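Local coordinates for putative efflux transporter (Bacteroides eggerthii, PDB 4L8J), which probably serves as the periplasmic adaptor, or membrane-fusion, subunit of an HlyD-type efflux system, bridging an inner-membrane pump and an outer-membrane channel, at residues Gln18-Lys23 with Ala244-Pro249; Ala79-Ala84 with Lys114-Tyr119; Ala86-Asn91 with Gln103-Ser108; Arg142-Tyr147 with Glu154-Leu159; Phe186-Asp191 with Ile219-Ala224. One frame throughout, in Å; residues are numbered along the deposited sequence.

Contact 1: Gln18-Lys23 with Ala244-Pro249; sequences QSVILK and ASDIAP
Val20 to Leu22 pair antiparallel with Ala244 to Asp246, an antiparallel strand pairing that closes the six-stranded beta-barrel by joining its first and last strands. Ile21 and Ser245 form the hydrogen-bonded pair: Ile21 N gives to Ser245 O at 2.8 Å, and Ser245 N returns the bond to Ile21 O at 2.9 Å. Val20 with Asp246 and Leu22 with Ala244 are the flanking non-hydrogen-bonded pairs. On their shared face, Leu22 CD2 rests on Ala244 CB at 3.6 Å, while Val20 CG2 crosses the Asp246 side chain roughly at right angles. On the other face Ile21 CG1 meets Ile247 CD1 at 4.0 Å, and Leu178 of helix 176-180 touches both isoleucines.

Beyond the strands the pairing runs on as Ile247 N to Ser19 O. Here Ser19 turns OG between its own backbone N and carbonyl carbon (chi1 65°), which delivers the hydroxyl to Asp246 OD1 at 2.7 Å, from above the carboxylate plane. Ala248 N reaches Asp246 OD1 from the opposite face at 3.0 Å, making an Asx turn. A water bridges Ser19 OG, Asp246 OD2 and Ala248 O, tying the turn together. With two protein donors on OD1 and a water on OD2, the carboxylate is fixed in rotation and probably stabilised in its charged form.

Contact 2: Ala79-Ala84 with Lys114-Tyr119; sequences AAYETA and KAKSAY
Tyr81 reaches from helix 68-95 onto helix 102-127 and packs against Lys116 and Tyr119. Its CG meets Tyr119 CD2 at 3.6 Å; the two rings pass obliquely, with centroids 5.4 Å apart and planes inclined at 34°. Tyr81 CD1 lies 3.6 Å from Lys116 CA, and the lysine chain runs alongside the ring in the same direction, its CB 3.9 Å from Tyr81 CE1. The backbones come closest at Tyr81 and Ala115; beside that point Ala84 CB touches Ala115 CB at 3.8 Å, and Ala115 CB also packs against Tyr81 CA.

Both tyrosines hold CG opposite their own backbone N (chi1 170° for Tyr81, -173° for Tyr119), a setting that throws each ring across the gap between the helices. The hydroxyls are then fixed from further out. Tyr81 OH is hydrogen-bonded to the hydroxyl of Tyr112 of helix 102-127, one turn before Lys116, and Tyr119 OH to that of Tyr74 on helix 68-95, so each tyrosine has its polar end held by the partner helix. With an alanine in place of Tyr81, Tyr119 and the Lys116 chain would probably lose the surface they lean on, and Tyr112 its hydroxyl mate.

Small alanines and aromatic rings join two antiparallel helices here, as in the coiled-coil alpha-helical hairpin of HlyD-type membrane-fusion proteins.

Contact 3: Ala86-Asn91 with Gln103-Ser108; sequences AQVERN and QEYEIS
Asn91 and Ser108 carry the polar part of this contact. Asn91 ND2 donates to Ser108 OG at 3.1 Å, nearly straight (160° at the hydrogen) and in the plane of the amide. The serine hydroxyl, Ser108 OG, in turn donates to Tyr105 O at 2.7 Å, so OG accepts across the interface while donating along its own helix. This double role goes with the serine rotamer, which tucks OG between the backbone N and carbonyl carbon (chi1 76°). The second hydrogen of Asn91 ND2 goes to a water at 3.1 Å, and this water donates to Glu104 OE2 at 2.8 Å. Both N-H groups of the amide are therefore used in linking the helices, one directly and one through solvent.

These residues lie toward the far end of the alpha-helical hairpin, where helices 68-95 and 102-127 run antiparallel and only a short connection separates them in sequence.

Van der Waals packing flanks the amide. Tyr105 lays CD1 against Asn91 CB at 3.7 Å, while Val88 O comes near the plane of the ring at its edge. Val88 CG1 approaches Tyr105 CE1 at 4.2 Å, and its other methyl, CG2, presses closely on Ser108 O at 3.1 Å. Farther out, Val109 and Tyr112 also touch Val88, and Tyr105 also touches Lys92 and Leu95 of helix 68-95.

Contact 4: Arg142-Tyr147 with Glu154-Leu159; sequences RLVENY and EGIVRL
Leu143 reaches across Gly155 and ends on the guanidinium of Arg158. With CG opposite the carbonyl carbon (chi1 -57°), the leucine fork straddles two neighbours: CD1 lies 3.7 Å from Gly155 C, and CD2 sits over one face of the guanidinium, 3.6 Å from Arg158 NE. Arg158 is extended from CG to NE and passes Leu143 at about a right angle, and its CG also touches Leu143 CD1. Gly155 suits this place because a beta carbon there would run into Leu143 CD1.

Val144 takes the next position along the loop. With CG1 anti to the carbonyl carbon (chi1 -74°), Val144 CG2 falls between the backbone N and the carbonyl carbon and meets Ile156 CG2 at 3.6 Å, while CG1 touches Gly155 O, also at 3.6 Å. Ile45 of strand 43-47 lies against both Val144 and Ile156, linking the loop to the second sheet of the barrel-sandwich hybrid. Arg142, still paired with Val157 as the last residue of strand 137-142, brings CG to 4.2 Å from Val157 CG1; its guanidinium turns elsewhere, to Val50 O and a bound glycerol. Replacing Leu143 by an alanine would probably leave one face of the Arg158 guanidinium without its methyl packing and open a gap beside Gly155.

A single hydrogen bond crosses between the segments, Leu143 N to Ile156 O at 2.9 Å. As the chain leaves its sheet, then, the hold passes from backbone pairing to methyl packing, with a flat cation as one of the packed surfaces.

Contact 5: Phe186-Asp191 with Ile219-Ala224; sequences FKVEFD and IIIDDA
Ile219 sets CG1 between its backbone N and carbonyl carbon (chi1 60°), which leaves CG2 to settle over one face of the Phe186 ring and sends CD1 on toward Val188. Phe186 in turn has CG opposite its own carbonyl carbon, presenting that face to the methyl. Ile219 CG2 stands 4.0 Å from the centroid of the Phe186 ring and 15° off its normal, a CH-pi contact displaced toward the rim.

Val188 CG2 meets Ile219 CD1 at 3.5 Å, the two side chains sliding past each other in opposite directions. Ile221 CD1 fills the next position, 3.8 Å from Val188 CB and likewise 3.8 Å from Phe190 CZ. The Phe190 ring is steadied within its own strand, since Val188 CG1 covers the centre of one of its faces. No hydrogen bond links the two segments, and their nearest CA pairs are 7.9 Å apart: they meet through side chains alone.

That spacing follows from the barrel. Segments 186-190 and 219-221 run at 65° to each other; strand 198-205 lies between their strands in the sheet, and their contact is part of the hydrophobic core. Ile167 of strand 166-171 packs on Val188, Ile219 and Ile221, Cys239 of strand 238-246 on Val188 and Phe190, and Leu202 of strand 198-205 and Leu243 of strand 238-246 on Phe186.

How the contacts relate
Starting from the N terminus, the chain enters contact 1 at Gln18-Lys23, whose partner arrives only at Ala244-Pro249, so this contact closes a loop holding the other four. Helix 68-95 then runs out and helix 102-127 returns, with contact 3 nested inside contact 2, their centres 13 Å apart on one helical hairpin. Contact 4 follows in series, binding a loop to strand 155-161 in the barrel-sandwich region. Contact 5 comes next, inside the beta-barrel that contact 1 seals; strands 238-246 and 185-190 are neighbours there. No contacts cross. The centres of contacts 1 and 3 lie 78 Å apart, spanning barrel to hairpin.

Contact 1: Gln18-Lys23 with Ala244-Pro249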
# COMPACT_ATOMS: atom_id res chain seq x y z
N GLN A 18 8.95 -3.07 10.89
CA GLN A 18 8.61 -2.68 9.51
C GLN A 18 9.59 -1.68 8.86
O GLN A 18 10.04 -1.91 7.73
CB GLN A 18 7.19 -2.08 9.48
CG GLN A 18 6.79 -1.53 8.12
CD GLN A 18 5.51 -0.75 8.21
OE1 GLN A 18 5.19 -0.10 9.23
NE2 GLN A 18 4.72 -0.83 7.16
N SER A 19 9.91 -0.59 9.56
CA SER A 19 10.68 0.49 8.94
C SER A 19 12.19 0.50 9.25
O SER A 19 12.86 1.47 8.87
CB SER A 19 10.08 1.84 9.36
OG SER A 19 10.23 2.02 10.76
N VAL A 20 12.69 -0.50 9.97
CA VAL A 20 14.12 -0.58 10.29
C VAL A 20 14.80 -1.34 9.15
O VAL A 20 14.47 -2.50 8.91
CB VAL A 20 14.39 -1.20 11.70
CG1 VAL A 20 15.89 -1.46 11.93
CG2 VAL A 20 13.84 -0.31 12.80
N ILE A 21 15.70 -0.68 8.44
CA ILE A 21 16.46 -1.29 7.35
C ILE A 21 17.79 -1.80 7.90
O ILE A 21 18.48 -1.07 8.60
CB ILE A 21 16.67 -0.31 6.17
CG1 ILE A 21 15.35 0.36 5.69
CG2 ILE A 21 17.48 -0.98 5.00
CD1 ILE A 21 14.25 -0.59 5.18
N LEU A 22 18.13 -3.05 7.59
CA LEU A 22 19.38 -3.66 8.02
C LEU A 22 20.24 -3.98 6.81
O LEU A 22 19.72 -4.48 5.81
CB LEU A 22 19.10 -4.95 8.80
CG LEU A 22 18.13 -4.88 9.99
CD1 LEU A 22 17.84 -6.30 10.50
CD2 LEU A 22 18.71 -4.07 11.13
N LYS A 23 21.55 -3.65 6.87
CA LYS A 23 22.51 -3.97 5.82
C LYS A 23 23.77 -4.46 6.44
O LYS A 23 24.20 -3.92 7.46
CB LYS A 23 22.82 -2.75 4.91
CG LYS A 23 21.62 -2.18 4.15
CD LYS A 23 21.17 -3.09 2.98
CE LYS A 23 19.91 -2.54 2.36
NZ LYS A 23 19.35 -3.45 1.33
N ALA A 244 22.03 -0.47 10.99
CA ALA A 244 20.57 -0.47 11.27
C ALA A 244 20.06 0.95 11.26
O ALA A 244 20.56 1.82 12.00
CB ALA A 244 20.24 -1.13 12.61
N SER A 245 19.12 1.21 10.34
CA SER A 245 18.57 2.54 10.16
C SER A 245 17.05 2.53 10.19
O SER A 245 16.43 1.89 9.33
CB SER A 245 19.03 3.13 8.82
OG SER A 245 20.44 3.11 8.64
N ASP A 246 16.44 3.29 11.12
CA ASP A 246 14.99 3.43 11.11
C ASP A 246 14.67 4.56 10.13
O ASP A 246 14.95 5.71 10.42
CB ASP A 246 14.40 3.66 12.51
CG ASP A 246 12.87 3.57 12.56
OD1 ASP A 246 12.24 3.68 11.49
OD2 ASP A 246 12.32 3.43 13.67
N ILE A 247 14.16 4.22 8.94
CA ILE A 247 13.84 5.22 7.93
C ILE A 247 12.45 5.87 8.12
O ILE A 247 12.08 6.74 7.35
CB ILE A 247 14.00 4.69 6.48
CG1 ILE A 247 13.02 3.54 6.17
CG2 ILE A 247 15.48 4.32 6.18
CD1 ILE A 247 12.92 3.31 4.65
N ALA A 248 11.67 5.44 9.12
CA ALA A 248 10.35 6.06 9.41
C ALA A 248 10.13 6.12 10.92
O ALA A 248 9.24 5.44 11.45
CB ALA A 248 9.22 5.28 8.73
N PRO A 249 10.97 6.88 11.65
CA PRO A 249 10.85 6.89 13.13
C PRO A 249 9.55 7.53 13.63
O PRO A 249 9.10 7.21 14.73
CB PRO A 249 12.08 7.69 13.58
CG PRO A 249 12.39 8.61 12.41
CD PRO A 249 12.08 7.75 11.19
O HOH W 1 9.44 3.29 13.32

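Contact 2: Ala79-Ala84 with Lys114-Tyr119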
# COMPACT_ATOMS: atom_id res chain seq x y z
N ALA A 79 74.38 24.90 40.70
CA ALA A 79 75.22 25.75 41.54
C ALA A 79 75.56 27.07 40.79
O ALA A 79 75.34 28.14 41.35
CB ALA A 79 76.49 25.01 41.94
N ALA A 80 76.00 26.98 39.51
CA ALA A 80 76.33 28.16 38.69
C ALA A 80 75.11 29.09 38.52
O ALA A 80 75.26 30.30 38.60
CB ALA A 80 76.87 27.74 37.33
N TYR A 81 73.90 28.52 38.37
CA TYR A 81 72.66 29.29 38.26
C TYR A 81 72.36 29.99 39.57
O TYR A 81 72.02 31.16 39.55
CB TYR A 81 71.46 28.40 37.85
CG TYR A 81 70.14 29.13 37.96
CD1 TYR A 81 69.72 30.01 36.96
CD2 TYR A 81 69.33 28.98 39.08
CE1 TYR A 81 68.53 30.72 37.08
CE2 TYR A 81 68.14 29.69 39.21
CZ TYR A 81 67.74 30.56 38.20
OH TYR A 81 66.56 31.25 38.31
N GLU A 82 72.45 29.27 40.70
CA GLU A 82 72.18 29.83 42.02
C GLU A 82 73.12 30.99 42.37
O GLU A 82 72.64 31.99 42.93
CB GLU A 82 72.26 28.75 43.08
CG GLU A 82 71.02 27.86 43.06
CD GLU A 82 71.10 26.59 43.88
OE1 GLU A 82 72.09 26.41 44.63
OE2 GLU A 82 70.16 25.78 43.77
N THR A 83 74.43 30.88 42.03
CA THR A 83 75.41 31.95 42.25
C THR A 83 75.09 33.15 41.34
O THR A 83 75.11 34.28 41.81
CB THR A 83 76.86 31.45 42.00
OG1 THR A 83 77.13 30.35 42.85
CG2 THR A 83 77.91 32.53 42.25
N ALA A 84 74.79 32.91 40.04
CA ALA A 84 74.48 34.01 39.11
C ALA A 84 73.19 34.72 39.51
O ALA A 84 73.13 35.94 39.43
CB ALA A 84 74.36 33.49 37.68
N LYS A 114 72.87 33.31 30.67
CA LYS A 114 73.78 32.24 30.24
C LYS A 114 73.66 31.06 31.20
O LYS A 114 73.41 29.95 30.76
CB LYS A 114 75.24 32.75 30.16
CG LYS A 114 75.49 33.61 28.91
CD LYS A 114 76.64 34.62 29.09
CE LYS A 114 76.79 35.57 27.92
NZ LYS A 114 75.60 36.45 27.72
N ALA A 115 73.77 31.32 32.52
CA ALA A 115 73.64 30.32 33.58
C ALA A 115 72.24 29.68 33.58
O ALA A 115 72.14 28.47 33.72
CB ALA A 115 73.93 30.95 34.93
N LYS A 116 71.19 30.49 33.40
CA LYS A 116 69.79 30.05 33.32
C LYS A 116 69.60 29.08 32.15
O LYS A 116 69.03 28.01 32.34
CB LYS A 116 68.84 31.26 33.20
CG LYS A 116 67.37 30.87 33.27
CD LYS A 116 66.45 32.08 33.36
CE LYS A 116 65.05 31.66 33.75
NZ LYS A 116 65.01 31.02 35.10
N SER A 117 70.06 29.47 30.94
CA SER A 117 69.95 28.64 29.73
C SER A 117 70.69 27.29 29.90
O SER A 117 70.12 26.25 29.53
CB SER A 117 70.48 29.39 28.52
OG SER A 117 69.58 30.44 28.18
N ALA A 118 71.88 27.29 30.51
CA ALA A 118 72.67 26.08 30.79
C ALA A 118 71.93 25.16 31.76
O ALA A 118 71.87 23.95 31.51
CB ALA A 118 74.04 26.45 31.34
N TYR A 119 71.33 25.73 32.83
CA TYR A 119 70.57 24.97 33.84
C TYR A 119 69.25 24.41 33.23
O TYR A 119 68.85 23.30 33.58
CB TYR A 119 70.31 25.83 35.08
CG TYR A 119 69.68 25.13 36.27
CD1 TYR A 119 69.96 23.80 36.55
CD2 TYR A 119 68.86 25.83 37.16
CE1 TYR A 119 69.40 23.16 37.66
CE2 TYR A 119 68.33 25.21 38.28
CZ TYR A 119 68.59 23.87 38.53
OH TYR A 119 68.04 23.29 39.65

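Contact 3: Ala86-Asn91 with Gln103-Ser108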
# COMPACT_ATOMS: atom_id res chain seq x y z
N ALA A 86 71.91 34.98 42.65
CA ALA A 86 72.19 35.73 43.87
C ALA A 86 72.98 37.02 43.54
O ALA A 86 72.67 38.08 44.11
CB ALA A 86 72.96 34.87 44.85
N GLN A 87 73.98 36.90 42.61
CA GLN A 87 74.79 38.05 42.22
C GLN A 87 73.92 39.12 41.50
O GLN A 87 74.09 40.29 41.81
CB GLN A 87 76.01 37.64 41.37
CG GLN A 87 77.10 38.73 41.31
CD GLN A 87 77.68 39.02 42.68
OE1 GLN A 87 78.31 38.18 43.29
NE2 GLN A 87 77.39 40.19 43.22
N VAL A 88 72.95 38.74 40.62
CA VAL A 88 72.08 39.73 39.94
C VAL A 88 71.15 40.43 40.93
O VAL A 88 70.89 41.62 40.74
CB VAL A 88 71.26 39.20 38.73
CG1 VAL A 88 70.65 40.35 37.92
CG2 VAL A 88 72.14 38.40 37.81
N GLU A 89 70.61 39.71 41.95
CA GLU A 89 69.69 40.30 42.93
C GLU A 89 70.39 41.33 43.78
O GLU A 89 69.84 42.40 44.03
CB GLU A 89 69.02 39.23 43.82
CG GLU A 89 67.81 38.59 43.15
CD GLU A 89 66.81 39.52 42.50
OE1 GLU A 89 66.26 40.41 43.20
OE2 GLU A 89 66.56 39.36 41.28
N ARG A 90 71.65 41.04 44.12
CA ARG A 90 72.57 41.92 44.83
C ARG A 90 72.82 43.17 44.01
O ARG A 90 72.70 44.28 44.54
CB ARG A 90 73.89 41.19 45.06
CG ARG A 90 74.37 41.17 46.48
CD ARG A 90 75.58 40.26 46.57
NE ARG A 90 75.22 38.92 47.05
CZ ARG A 90 75.67 37.78 46.52
NH1 ARG A 90 76.51 37.81 45.49
NH2 ARG A 90 75.29 36.62 47.03
N ASN A 91 73.15 42.99 42.71
CA ASN A 91 73.44 44.11 41.79
C ASN A 91 72.20 44.95 41.51
O ASN A 91 72.35 46.15 41.30
CB ASN A 91 74.11 43.62 40.50
CG ASN A 91 75.51 43.12 40.79
OD1 ASN A 91 75.97 43.22 41.92
ND2 ASN A 91 76.21 42.54 39.82
N GLN A 103 77.28 49.05 33.48
CA GLN A 103 78.15 48.12 32.76
C GLN A 103 78.30 46.81 33.53
O GLN A 103 78.16 45.75 32.94
CB GLN A 103 79.54 48.76 32.57
CG GLN A 103 80.52 47.91 31.74
CD GLN A 103 81.95 48.38 31.80
OE1 GLN A 103 82.28 49.54 31.54
NE2 GLN A 103 82.86 47.45 32.09
N GLU A 104 78.61 46.89 34.84
CA GLU A 104 78.80 45.75 35.73
C GLU A 104 77.47 45.05 35.95
O GLU A 104 77.43 43.83 35.88
CB GLU A 104 79.45 46.19 37.06
CG GLU A 104 79.82 45.06 38.00
CD GLU A 104 80.72 43.95 37.49
OE1 GLU A 104 81.63 44.25 36.69
OE2 GLU A 104 80.56 42.80 37.96
N TYR A 105 76.37 45.82 36.17
CA TYR A 105 75.04 45.25 36.33
C TYR A 105 74.64 44.46 35.07
O TYR A 105 74.13 43.34 35.18
CB TYR A 105 73.99 46.36 36.62
CG TYR A 105 72.57 45.83 36.64
CD1 TYR A 105 72.09 45.13 37.74
CD2 TYR A 105 71.72 46.02 35.56
CE1 TYR A 105 70.82 44.57 37.73
CE2 TYR A 105 70.42 45.50 35.57
CZ TYR A 105 69.97 44.79 36.66
OH TYR A 105 68.72 44.23 36.69
N GLU A 106 74.88 45.04 33.88
CA GLU A 106 74.55 44.43 32.59
C GLU A 106 75.29 43.12 32.38
O GLU A 106 74.69 42.15 31.92
CB GLU A 106 74.89 45.38 31.46
CG GLU A 106 74.49 44.82 30.10
CD GLU A 106 74.75 45.80 28.99
OE1 GLU A 106 75.42 46.83 29.26
OE2 GLU A 106 74.24 45.59 27.86
N ILE A 107 76.59 43.10 32.71
CA ILE A 107 77.40 41.89 32.64
C ILE A 107 76.74 40.82 33.52
O ILE A 107 76.57 39.69 33.08
CB ILE A 107 78.88 42.19 33.06
CG1 ILE A 107 79.61 42.99 31.94
CG2 ILE A 107 79.65 40.91 33.41
CD1 ILE A 107 80.96 43.72 32.38
N SER A 108 76.31 41.19 34.75
CA SER A 108 75.69 40.22 35.66
C SER A 108 74.33 39.74 35.13
O SER A 108 74.01 38.56 35.29
CB SER A 108 75.61 40.77 37.09
OG SER A 108 74.58 41.73 37.27
O HOH W 2 79.20 42.07 40.31

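Contact 4: Arg142-Tyr147 with Glu154-Leu159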
# COMPACT_ATOMS: atom_id res chain seq x y z
N ARG A 142 61.09 -4.35 20.23
CA ARG A 142 62.18 -3.92 21.09
C ARG A 142 63.43 -3.89 20.21
O ARG A 142 63.89 -4.95 19.75
CB ARG A 142 62.32 -4.89 22.27
CG ARG A 142 62.99 -4.28 23.46
CD ARG A 142 62.60 -5.07 24.67
NE ARG A 142 63.67 -5.97 25.06
CZ ARG A 142 63.94 -6.30 26.31
NH1 ARG A 142 63.19 -5.85 27.31
NH2 ARG A 142 64.95 -7.11 26.57
N LEU A 143 63.96 -2.68 19.94
CA LEU A 143 65.07 -2.46 19.00
C LEU A 143 66.46 -2.47 19.61
O LEU A 143 67.45 -2.53 18.87
CB LEU A 143 64.86 -1.11 18.28
CG LEU A 143 63.54 -0.96 17.52
CD1 LEU A 143 63.32 0.47 17.12
CD2 LEU A 143 63.49 -1.89 16.30
N VAL A 144 66.56 -2.40 20.94
CA VAL A 144 67.84 -2.36 21.64
C VAL A 144 67.84 -3.38 22.76
O VAL A 144 66.82 -3.98 23.05
CB VAL A 144 68.13 -0.92 22.18
CG1 VAL A 144 68.54 0.03 21.05
CG2 VAL A 144 66.93 -0.36 22.94
N GLU A 145 69.00 -3.54 23.42
CA GLU A 145 69.22 -4.43 24.55
C GLU A 145 69.61 -3.61 25.77
O GLU A 145 70.11 -2.50 25.61
CB GLU A 145 70.34 -5.44 24.24
CG GLU A 145 69.96 -6.51 23.24
CD GLU A 145 69.62 -7.85 23.87
OE1 GLU A 145 70.49 -8.41 24.57
OE2 GLU A 145 68.49 -8.34 23.65
N ASN A 146 69.45 -4.18 26.98
CA ASN A 146 69.87 -3.47 28.18
C ASN A 146 71.41 -3.42 28.23
O ASN A 146 72.06 -4.28 27.65
CB ASN A 146 69.28 -4.10 29.44
CG ASN A 146 69.35 -3.20 30.66
OD1 ASN A 146 69.71 -2.03 30.56
ND2 ASN A 146 68.98 -3.71 31.84
N TYR A 147 71.96 -2.35 28.83
CA TYR A 147 73.40 -2.03 28.96
C TYR A 147 74.04 -1.71 27.58
O TYR A 147 75.26 -1.58 27.49
CB TYR A 147 74.20 -3.09 29.78
CG TYR A 147 73.77 -3.15 31.23
CD1 TYR A 147 74.17 -2.18 32.14
CD2 TYR A 147 72.89 -4.14 31.67
CE1 TYR A 147 73.76 -2.22 33.48
CE2 TYR A 147 72.46 -4.18 33.00
CZ TYR A 147 72.90 -3.22 33.90
OH TYR A 147 72.49 -3.27 35.22
N GLU A 154 67.96 7.50 18.19
CA GLU A 154 68.14 6.07 17.92
C GLU A 154 66.92 5.31 18.46
O GLU A 154 66.59 5.46 19.65
CB GLU A 154 69.45 5.57 18.56
CG GLU A 154 69.86 4.18 18.11
CD GLU A 154 71.26 3.75 18.53
OE1 GLU A 154 72.08 4.62 18.88
OE2 GLU A 154 71.54 2.53 18.46
N GLY A 155 66.24 4.57 17.59
CA GLY A 155 65.06 3.79 17.93
C GLY A 155 65.28 2.86 19.10
O GLY A 155 66.26 2.11 19.13
N ILE A 156 64.39 2.95 20.12
CA ILE A 156 64.49 2.10 21.31
C ILE A 156 63.42 1.00 21.19
O ILE A 156 63.72 -0.18 21.34
CB ILE A 156 64.41 2.94 22.60
CG1 ILE A 156 65.51 4.06 22.66
CG2 ILE A 156 64.40 2.07 23.87
CD1 ILE A 156 67.01 3.64 22.67
N VAL A 157 62.17 1.40 20.93
CA VAL A 157 61.03 0.53 20.71
C VAL A 157 60.12 1.15 19.63
O VAL A 157 60.17 2.36 19.40
CB VAL A 157 60.18 0.19 21.98
CG1 VAL A 157 60.97 -0.57 23.05
CG2 VAL A 157 59.45 1.41 22.55
N ARG A 158 59.25 0.31 19.05
CA ARG A 158 58.19 0.67 18.12
C ARG A 158 56.91 0.44 18.88
O ARG A 158 56.66 -0.68 19.30
CB ARG A 158 58.27 -0.16 16.81
CG ARG A 158 59.58 0.08 16.06
CD ARG A 158 59.81 -0.86 14.90
NE ARG A 158 60.99 -0.45 14.14
CZ ARG A 158 61.37 -0.98 12.98
NH1 ARG A 158 60.65 -1.95 12.43
NH2 ARG A 158 62.46 -0.54 12.37
N LEU A 159 56.19 1.53 19.18
CA LEU A 159 54.96 1.54 19.95
C LEU A 159 53.75 1.83 19.03
O LEU A 159 53.75 2.86 18.34
CB LEU A 159 55.09 2.63 21.05
CG LEU A 159 53.87 2.84 21.99
CD1 LEU A 159 53.72 1.70 22.98
CD2 LEU A 159 53.97 4.15 22.73

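Contact 5: Phe186-Asp191 with Ile219-Ala224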
# COMPACT_ATOMS: atom_id res chain seq x y z
N PHE A 186 25.80 1.03 14.17
CA PHE A 186 26.81 0.13 13.60
C PHE A 186 27.18 -0.89 14.64
O PHE A 186 27.55 -0.51 15.75
CB PHE A 186 28.08 0.89 13.14
CG PHE A 186 27.85 2.07 12.23
CD1 PHE A 186 27.54 3.32 12.74
CD2 PHE A 186 27.93 1.92 10.85
CE1 PHE A 186 27.33 4.41 11.90
CE2 PHE A 186 27.74 3.02 10.00
CZ PHE A 186 27.43 4.25 10.53
N LYS A 187 27.07 -2.17 14.28
CA LYS A 187 27.44 -3.29 15.15
C LYS A 187 28.45 -4.14 14.40
O LYS A 187 28.21 -4.50 13.25
CB LYS A 187 26.21 -4.11 15.58
CG LYS A 187 25.09 -3.32 16.27
CD LYS A 187 25.31 -3.13 17.77
CE LYS A 187 24.23 -2.27 18.40
NZ LYS A 187 24.53 -0.82 18.26
N VAL A 188 29.60 -4.41 15.04
CA VAL A 188 30.69 -5.18 14.45
C VAL A 188 30.81 -6.57 15.02
O VAL A 188 30.83 -6.77 16.23
CB VAL A 188 32.05 -4.43 14.62
CG1 VAL A 188 33.23 -5.26 14.08
CG2 VAL A 188 31.99 -3.07 13.95
N GLU A 189 30.98 -7.52 14.12
CA GLU A 189 31.27 -8.90 14.46
C GLU A 189 32.58 -9.27 13.73
O GLU A 189 32.59 -9.25 12.50
CB GLU A 189 30.09 -9.82 14.09
CG GLU A 189 30.27 -11.22 14.67
CD GLU A 189 29.27 -12.26 14.20
OE1 GLU A 189 28.58 -12.03 13.18
OE2 GLU A 189 29.19 -13.32 14.85
N PHE A 190 33.68 -9.52 14.48
CA PHE A 190 34.97 -9.90 13.87
C PHE A 190 34.94 -11.35 13.43
O PHE A 190 34.42 -12.21 14.17
CB PHE A 190 36.15 -9.65 14.83
CG PHE A 190 36.32 -8.20 15.21
CD1 PHE A 190 37.01 -7.32 14.39
CD2 PHE A 190 35.77 -7.70 16.39
CE1 PHE A 190 37.16 -5.98 14.74
CE2 PHE A 190 35.91 -6.36 16.74
CZ PHE A 190 36.61 -5.51 15.92
N ASP A 191 35.45 -11.63 12.22
CA ASP A 191 35.54 -12.97 11.65
C ASP A 191 36.37 -13.91 12.56
O ASP A 191 36.06 -15.09 12.64
CB ASP A 191 36.16 -12.92 10.24
CG ASP A 191 35.30 -12.20 9.20
OD1 ASP A 191 34.10 -11.97 9.47
OD2 ASP A 191 35.81 -11.93 8.09
N ILE A 219 34.61 3.67 11.15
CA ILE A 219 33.90 3.52 12.40
C ILE A 219 34.93 3.17 13.48
O ILE A 219 36.03 2.71 13.15
CB ILE A 219 32.73 2.51 12.33
CG1 ILE A 219 33.22 1.08 11.95
CG2 ILE A 219 31.60 3.00 11.40
CD1 ILE A 219 32.14 -0.05 12.13
N ILE A 220 34.59 3.41 14.76
CA ILE A 220 35.46 3.09 15.90
C ILE A 220 34.67 2.26 16.90
O ILE A 220 33.51 2.55 17.19
CB ILE A 220 36.07 4.36 16.55
CG1 ILE A 220 36.93 5.13 15.54
CG2 ILE A 220 36.92 4.01 17.80
CD1 ILE A 220 37.15 6.57 15.93
N ILE A 221 35.30 1.19 17.41
CA ILE A 221 34.67 0.34 18.43
C ILE A 221 34.46 1.19 19.69
O ILE A 221 35.38 1.90 20.15
CB ILE A 221 35.50 -0.94 18.71
CG1 ILE A 221 35.64 -1.81 17.42
CG2 ILE A 221 34.92 -1.74 19.88
CD1 ILE A 221 34.38 -2.55 16.96
N ASP A 222 33.21 1.18 20.18
CA ASP A 222 32.76 1.95 21.33
C ASP A 222 31.87 1.05 22.15
O ASP A 222 30.63 1.11 22.06
CB ASP A 222 32.03 3.21 20.84
CG ASP A 222 31.78 4.24 21.92
OD1 ASP A 222 32.15 3.97 23.09
OD2 ASP A 222 31.24 5.32 21.60
N ASP A 223 32.50 0.13 22.87
CA ASP A 223 31.81 -0.89 23.64
C ASP A 223 32.67 -1.30 24.83
O ASP A 223 33.83 -1.69 24.64
CB ASP A 223 31.50 -2.10 22.73
CG ASP A 223 30.44 -3.03 23.27
OD1 ASP A 223 30.52 -3.40 24.46
OD2 ASP A 223 29.56 -3.44 22.48
N ALA A 224 32.10 -1.25 26.04
CA ALA A 224 32.79 -1.61 27.29
C ALA A 224 33.29 -3.07 27.26
O ALA A 224 34.37 -3.35 27.78
CB ALA A 224 31.86 -1.40 28.48